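PDB 4MHR: ectoine dioxygenase from Sphingopyxis alaskensis, which catalyses the iron(II)- and 2-oxoglutarate-dependent hydroxylation of L-ectoine to 5-hydroxyectoine, a compatible solute that protects cells against osmotic stress. Local coordinates for residues V30-I41 with D121-D129; A47-I55 with M187-T195. All coordinates share one frame; numbering follows the deposited sequence.

Contact 1 (V30-I41 with D121-D129); sequences VVHSEWTNDAPI and DVARFLLGD
F125, on the last turn of helix 117-127, plugs into the curve of the irregular segment V30-I41, which wraps the helix end where G128 closes a Schellman motif. Its CB lies 3.7 Å from P40 CD, proline carbon against the start of the side chain. With CG anti to the backbone N (chi1 174°), the ring swings out into the bend. CD1 meets S33 CB and A39 CB; alanine suits its place because its methyl lies over one face, 4.0 Å from the ring centroid. CD2 and CE2 touch I41 CG1 and CD1, which come in obliquely. Farther out, CE1 has E34 O at the ring edge, and CZ reaches W35 CD1 at 3.9 Å. A buried phenylalanine suits this place, its broad ring reaching from I41 to V31, whose CG1 meets CE2. I41 CD1 also packs on L126 CD2, tying the loop to the neighbouring leucine.

The polar half of the contact satisfies carbonyls of the last turn. L126 O accepts H32 N, which comes from above the carbonyl plane (2.8 Å), and H32 ND1, a longer bond on an in-plane lone pair. G128, a glycine at positive phi, has no side chain between its CA and H32 O, which meet in a CA-H...O contact. F125 O accepts from G128 N as well as from S33; S33 OG lies 2.5 Å from F125 O, on a lone pair.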
# COMPACT_ATOMS: atom_id res chain seq x y z
N VAL A 30 13.47 4.79 7.89
CA VAL A 30 12.78 4.34 6.65
C VAL A 30 13.14 2.86 6.37
O VAL A 30 12.27 2.04 6.17
CB VAL A 30 13.01 5.29 5.47
CG1 VAL A 30 12.15 4.94 4.27
CG2 VAL A 30 12.69 6.76 5.82
N VAL A 31 14.43 2.57 6.28
CA VAL A 31 14.93 1.22 6.08
C VAL A 31 15.38 0.80 7.52
O VAL A 31 16.25 1.41 8.15
CB VAL A 31 16.10 1.17 5.13
CG1 VAL A 31 16.77 -0.19 5.11
CG2 VAL A 31 15.65 1.60 3.76
N HIS A 32 14.77 -0.25 8.02
CA HIS A 32 14.97 -0.65 9.41
C HIS A 32 16.04 -1.76 9.63
O HIS A 32 16.08 -2.44 10.69
CB HIS A 32 13.64 -1.12 9.95
CG HIS A 32 12.62 -0.05 10.18
ND1 HIS A 32 11.85 0.50 9.18
CD2 HIS A 32 12.24 0.57 11.32
CE1 HIS A 32 10.99 1.38 9.71
NE2 HIS A 32 11.22 1.43 11.01
N SER A 33 16.85 -1.99 8.61
CA SER A 33 17.92 -3.03 8.70
C SER A 33 19.19 -2.41 8.21
O SER A 33 19.13 -1.57 7.30
CB SER A 33 17.61 -4.26 7.78
OG SER A 33 16.47 -5.02 8.21
N GLU A 34 20.34 -2.88 8.71
CA GLU A 34 21.63 -2.62 8.02
C GLU A 34 21.58 -3.37 6.70
O GLU A 34 21.10 -4.49 6.64
CB GLU A 34 22.83 -3.11 8.89
CG GLU A 34 22.86 -2.60 10.31
CD GLU A 34 23.43 -1.16 10.27
OE1 GLU A 34 23.93 -0.82 9.20
OE2 GLU A 34 23.45 -0.43 11.27
N TRP A 35 22.11 -2.78 5.64
CA TRP A 35 22.21 -3.49 4.40
C TRP A 35 23.43 -4.40 4.41
O TRP A 35 24.48 -3.93 4.77
CB TRP A 35 22.37 -2.54 3.22
CG TRP A 35 22.34 -3.32 1.89
CD1 TRP A 35 21.23 -3.78 1.20
CD2 TRP A 35 23.50 -3.83 1.17
NE1 TRP A 35 21.63 -4.46 0.05
CE2 TRP A 35 23.01 -4.50 0.00
CE3 TRP A 35 24.90 -3.70 1.34
CZ2 TRP A 35 23.88 -5.08 -0.96
CZ3 TRP A 35 25.78 -4.35 0.38
CH2 TRP A 35 25.26 -5.01 -0.74
N THR A 36 23.28 -5.64 3.97
CA THR A 36 24.45 -6.57 3.75
C THR A 36 24.25 -7.38 2.49
O THR A 36 23.16 -7.30 1.88
CB THR A 36 24.56 -7.59 4.87
OG1 THR A 36 23.41 -8.45 4.81
CG2 THR A 36 24.52 -6.86 6.23
N ASN A 37 25.31 -8.08 2.04
CA ASN A 37 25.27 -8.91 0.82
C ASN A 37 24.12 -9.92 0.86
O ASN A 37 23.59 -10.23 -0.15
CB ASN A 37 26.63 -9.65 0.50
CG ASN A 37 27.57 -8.81 -0.37
OD1 ASN A 37 28.78 -8.90 -0.26
ND2 ASN A 37 27.01 -7.96 -1.18
N ASP A 38 23.71 -10.31 2.05
CA ASP A 38 22.58 -11.20 2.20
C ASP A 38 21.23 -10.49 2.03
O ASP A 38 20.21 -11.15 2.06
CB ASP A 38 22.59 -11.79 3.61
CG ASP A 38 23.66 -12.88 3.82
OD1 ASP A 38 24.41 -13.24 2.89
OD2 ASP A 38 23.75 -13.37 4.96
N ALA A 39 21.16 -9.17 1.92
CA ALA A 39 19.85 -8.55 1.75
C ALA A 39 19.19 -8.97 0.42
O ALA A 39 19.88 -9.21 -0.55
CB ALA A 39 19.96 -7.06 1.83
N PRO A 40 17.85 -9.00 0.36
CA PRO A 40 17.10 -9.31 -0.84
C PRO A 40 17.02 -8.21 -1.87
O PRO A 40 16.50 -8.43 -2.94
CB PRO A 40 15.73 -9.68 -0.30
CG PRO A 40 15.59 -8.84 0.94
CD PRO A 40 16.98 -8.75 1.51
N ILE A 41 17.58 -7.03 -1.61
CA ILE A 41 17.66 -5.99 -2.61
C ILE A 41 19.09 -5.43 -2.59
O ILE A 41 19.82 -5.68 -1.65
CB ILE A 41 16.66 -4.86 -2.33
CG1 ILE A 41 16.80 -4.31 -0.91
CG2 ILE A 41 15.20 -5.33 -2.52
CD1 ILE A 41 15.82 -3.17 -0.62
N ASP A 121 10.20 -11.36 2.02
CA ASP A 121 11.60 -11.14 2.44
C ASP A 121 12.06 -9.70 2.21
O ASP A 121 12.88 -9.20 2.97
CB ASP A 121 12.60 -12.07 1.76
CG ASP A 121 12.58 -13.48 2.40
OD1 ASP A 121 11.95 -13.59 3.42
OD2 ASP A 121 13.11 -14.42 1.85
N VAL A 122 11.50 -9.06 1.23
CA VAL A 122 11.81 -7.62 1.02
C VAL A 122 11.17 -6.81 2.12
O VAL A 122 11.81 -5.92 2.74
CB VAL A 122 11.38 -7.17 -0.38
CG1 VAL A 122 11.53 -5.71 -0.57
CG2 VAL A 122 12.19 -7.84 -1.52
N ALA A 123 9.93 -7.18 2.47
CA ALA A 123 9.30 -6.56 3.62
C ALA A 123 10.08 -6.76 4.93
O ALA A 123 10.20 -5.83 5.76
CB ALA A 123 7.88 -7.05 3.85
N ARG A 124 10.45 -8.00 5.18
CA ARG A 124 11.15 -8.32 6.43
C ARG A 124 12.48 -7.55 6.48
O ARG A 124 12.89 -7.13 7.50
CB ARG A 124 11.42 -9.85 6.53
CG ARG A 124 10.13 -10.62 6.76
CD ARG A 124 10.27 -12.11 6.39
NE ARG A 124 11.12 -12.68 7.38
CZ ARG A 124 12.39 -13.01 7.21
NH1 ARG A 124 12.98 -12.92 6.02
NH2 ARG A 124 13.08 -13.42 8.25
N PHE A 125 13.18 -7.43 5.35
CA PHE A 125 14.41 -6.59 5.32
C PHE A 125 14.09 -5.10 5.63
O PHE A 125 14.68 -4.45 6.53
CB PHE A 125 15.08 -6.69 3.94
CG PHE A 125 16.23 -5.75 3.82
CD1 PHE A 125 17.37 -5.99 4.51
CD2 PHE A 125 16.12 -4.56 3.08
CE1 PHE A 125 18.42 -5.04 4.49
CE2 PHE A 125 17.15 -3.67 3.01
CZ PHE A 125 18.29 -3.90 3.75
N LEU A 126 13.21 -4.52 4.85
CA LEU A 126 12.92 -3.09 4.93
C LEU A 126 12.36 -2.69 6.30
O LEU A 126 12.65 -1.57 6.80
CB LEU A 126 11.96 -2.61 3.84
CG LEU A 126 12.57 -2.66 2.45
CD1 LEU A 126 11.50 -2.29 1.42
CD2 LEU A 126 13.73 -1.70 2.31
N LEU A 127 11.59 -3.60 6.88
CA LEU A 127 10.99 -3.39 8.21
C LEU A 127 11.81 -3.93 9.43
O LEU A 127 11.51 -3.62 10.60
CB LEU A 127 9.56 -3.87 8.21
CG LEU A 127 8.65 -3.30 7.14
CD1 LEU A 127 7.23 -3.85 7.20
CD2 LEU A 127 8.65 -1.80 7.29
N GLY A 128 12.90 -4.60 9.13
CA GLY A 128 13.84 -5.12 10.12
C GLY A 128 13.18 -6.01 11.12
O GLY A 128 13.37 -5.82 12.26
N ASP A 129 12.30 -6.91 10.70
CA ASP A 129 11.47 -7.65 11.65
C ASP A 129 10.73 -8.74 10.90
O ASP A 129 10.65 -8.71 9.70
CB ASP A 129 10.43 -6.70 12.31
CG ASP A 129 9.89 -7.21 13.69
OD1 ASP A 129 10.28 -8.31 14.08
OD2 ASP A 129 9.07 -6.51 14.35

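Contact 2 (A47-I55 with M187-T195); sequences AAFDRDGYI and MVIPGSHRT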
# COMPACT_ATOMS: atom_id res chain seq x y z
N ALA A 47 18.92 2.24 -0.60
CA ALA A 47 19.14 3.72 -0.53
C ALA A 47 18.07 4.51 -1.23
O ALA A 47 17.61 5.51 -0.70
CB ALA A 47 20.52 4.12 -1.03
N ALA A 48 17.64 4.05 -2.40
CA ALA A 48 16.51 4.64 -3.10
C ALA A 48 15.19 4.61 -2.28
O ALA A 48 14.44 5.61 -2.26
CB ALA A 48 16.31 3.97 -4.43
N PHE A 49 14.89 3.47 -1.64
CA PHE A 49 13.69 3.34 -0.79
C PHE A 49 13.76 4.33 0.36
O PHE A 49 12.80 5.05 0.66
CB PHE A 49 13.48 1.92 -0.20
CG PHE A 49 12.13 1.75 0.49
CD1 PHE A 49 12.02 1.79 1.89
CD2 PHE A 49 10.96 1.64 -0.28
CE1 PHE A 49 10.76 1.68 2.49
CE2 PHE A 49 9.72 1.52 0.32
CZ PHE A 49 9.62 1.53 1.71
N ASP A 50 14.93 4.40 0.98
CA ASP A 50 15.17 5.33 2.08
C ASP A 50 14.99 6.79 1.64
O ASP A 50 14.32 7.51 2.29
CB ASP A 50 16.58 5.12 2.65
CG ASP A 50 16.75 5.77 3.97
OD1 ASP A 50 16.59 5.10 5.03
OD2 ASP A 50 16.99 6.96 3.92
N ARG A 51 15.55 7.17 0.50
CA ARG A 51 15.57 8.58 0.10
C ARG A 51 14.20 8.95 -0.55
O ARG A 51 13.59 10.00 -0.25
CB ARG A 51 16.73 8.79 -0.88
CG ARG A 51 16.76 10.08 -1.70
CD ARG A 51 17.90 10.04 -2.78
NE ARG A 51 17.72 9.05 -3.88
CZ ARG A 51 18.47 7.94 -4.10
NH1 ARG A 51 19.51 7.58 -3.34
NH2 ARG A 51 18.17 7.14 -5.10
N ASP A 52 13.72 8.07 -1.43
CA ASP A 52 12.46 8.36 -2.12
C ASP A 52 11.20 7.91 -1.47
O ASP A 52 10.15 8.47 -1.81
CB ASP A 52 12.46 7.83 -3.53
CG ASP A 52 13.57 8.48 -4.41
OD1 ASP A 52 14.10 9.55 -4.05
OD2 ASP A 52 13.90 7.90 -5.43
N GLY A 53 11.27 6.88 -0.62
CA GLY A 53 10.06 6.26 -0.07
C GLY A 53 9.29 5.24 -0.87
O GLY A 53 8.19 4.80 -0.44
N TYR A 54 9.77 4.93 -2.06
CA TYR A 54 9.17 3.88 -2.90
C TYR A 54 10.32 3.28 -3.81
O TYR A 54 11.29 3.94 -4.04
CB TYR A 54 8.06 4.50 -3.79
CG TYR A 54 8.60 5.23 -4.97
CD1 TYR A 54 9.10 6.54 -4.84
CD2 TYR A 54 8.72 4.60 -6.19
CE1 TYR A 54 9.64 7.23 -5.94
CE2 TYR A 54 9.29 5.29 -7.29
CZ TYR A 54 9.76 6.59 -7.13
OH TYR A 54 10.31 7.21 -8.21
N ILE A 55 10.18 2.03 -4.22
CA ILE A 55 10.96 1.43 -5.30
C ILE A 55 9.99 0.61 -6.17
O ILE A 55 8.86 0.28 -5.77
CB ILE A 55 12.12 0.54 -4.83
CG1 ILE A 55 11.63 -0.61 -3.98
CG2 ILE A 55 13.23 1.38 -4.15
CD1 ILE A 55 12.76 -1.51 -3.59
N MET A 187 0.41 8.16 -8.20
CA MET A 187 1.35 9.25 -8.19
C MET A 187 1.81 9.37 -6.74
O MET A 187 0.98 9.32 -5.83
CB MET A 187 0.59 10.54 -8.52
CG MET A 187 0.25 10.65 -10.00
SD MET A 187 -0.51 12.22 -10.45
CE MET A 187 0.13 13.45 -9.36
N VAL A 188 3.08 9.63 -6.57
CA VAL A 188 3.68 9.83 -5.26
C VAL A 188 4.45 11.12 -5.29
O VAL A 188 4.87 11.59 -6.39
CB VAL A 188 4.56 8.63 -4.84
CG1 VAL A 188 3.76 7.37 -4.93
CG2 VAL A 188 5.84 8.51 -5.69
N ILE A 189 4.61 11.71 -4.11
CA ILE A 189 5.56 12.82 -3.93
C ILE A 189 6.84 12.26 -3.26
O ILE A 189 6.86 11.99 -2.02
CB ILE A 189 4.91 13.93 -3.08
CG1 ILE A 189 3.67 14.50 -3.81
CG2 ILE A 189 5.91 15.04 -2.79
CD1 ILE A 189 2.93 15.54 -2.98
N PRO A 190 7.92 12.08 -4.06
CA PRO A 190 9.08 11.37 -3.50
C PRO A 190 9.78 12.16 -2.37
O PRO A 190 9.89 13.37 -2.44
CB PRO A 190 10.04 11.15 -4.70
CG PRO A 190 9.37 11.76 -5.88
CD PRO A 190 8.11 12.46 -5.48
N GLY A 191 10.18 11.47 -1.31
CA GLY A 191 10.73 12.14 -0.14
C GLY A 191 9.72 12.67 0.84
O GLY A 191 10.06 13.02 1.93
N SER A 192 8.45 12.61 0.51
CA SER A 192 7.40 13.10 1.38
C SER A 192 7.19 12.26 2.61
O SER A 192 6.68 12.72 3.64
CB SER A 192 6.10 13.16 0.58
OG SER A 192 5.55 11.90 0.18
N HIS A 193 7.62 11.04 2.54
CA HIS A 193 7.60 10.16 3.72
C HIS A 193 8.42 10.58 4.95
O HIS A 193 8.17 10.06 6.08
CB HIS A 193 7.97 8.73 3.28
CG HIS A 193 9.37 8.60 2.85
ND1 HIS A 193 9.92 9.35 1.82
CD2 HIS A 193 10.38 7.79 3.32
CE1 HIS A 193 11.20 9.04 1.67
NE2 HIS A 193 11.51 8.10 2.57
N ARG A 194 9.33 11.51 4.77
CA ARG A 194 10.13 12.00 5.84
C ARG A 194 9.50 13.17 6.55
O ARG A 194 10.11 13.71 7.47
CB ARG A 194 11.51 12.46 5.34
CG ARG A 194 12.48 11.31 5.17
CD ARG A 194 13.92 11.81 4.99
NE ARG A 194 14.71 10.66 4.56
CZ ARG A 194 15.20 9.79 5.42
NH1 ARG A 194 15.00 9.92 6.72
NH2 ARG A 194 15.87 8.78 4.99
N THR A 195 8.29 13.56 6.13
CA THR A 195 7.45 14.57 6.83
C THR A 195 6.14 14.00 7.21
O THR A 195 5.42 13.38 6.37
CB THR A 195 7.10 15.73 5.88
OG1 THR A 195 8.31 16.33 5.42
CG2 THR A 195 6.25 16.82 6.57
O HOH W 1 14.22 11.49 1.86
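H193 and G191 grip the C-terminal end of helix 43-52 by hydrogen bonds to D50 O and D52 O, reaching it from the turn I189-S192 and the 3-10 segment that continues from it. G191 N donates to D52 O at 3.0 Å, from above the carbonyl plane. H193 NE2 gives a second bond, to D50 O (2.9 Å); the oxygen lies in the imidazole plane, but the donor stands 42° out of the carbonyl plane. Histidine suits this place because its flat ring can donate at the edge while packing by its face. A water bridges R51 O and R194 NE, adding a third helix carbonyl to the set.

The charged pair is D50 with R194, whose chain is extended from CG to NE and carries the guanidinium to the carboxylate; the modelled approach is too short for its exact geometry to be trusted.

Packing against rings completes the contact. G53 CA sits 3.4 Å from the centroid of the H193 ring, almost on its normal. With no side chain, G53 can lie close against the imidazole, and its positive phi suits glycine as well. Over one face of Y54 lies V188 CG2, 4.2 Å from the ring centroid, while P190 CB meets the ring edge. Chi1 of 78° sets Y54 CG between the backbone N and the carbonyl carbon, turning the ring to these two apolar groups.

Beyond the contact, G53 and I55 pair with strand 244-248. Strand 187-188 runs beside 253-255, and V188 packs close to H253, an iron ligand, so the contact joins helix 43-52 and strand 54-57 to the metal-bearing side of the cupin fold.

How the contacts relate
Both contacts mix buried and exposed residues, yet contact 1 lies farther out, its centre about 18 Å from that of the chain against 13 Å for contact 2. Each secures a helix C-terminus through its carbonyls, one with an irregular loop and one with a turn and 3-10 segment. Contact 1 is the larger and more apolar, built round one aromatic side chain; contact 2 relies more on polar groups, water and glycine. The two meet directly at V30, whose CG1 lies 3.5 Å from H193 CD2, and L126 of contact 1 also touches F49. Helices 43-52 and 117-127 are thus neighbours, with contact 2 alone coming close to the iron site.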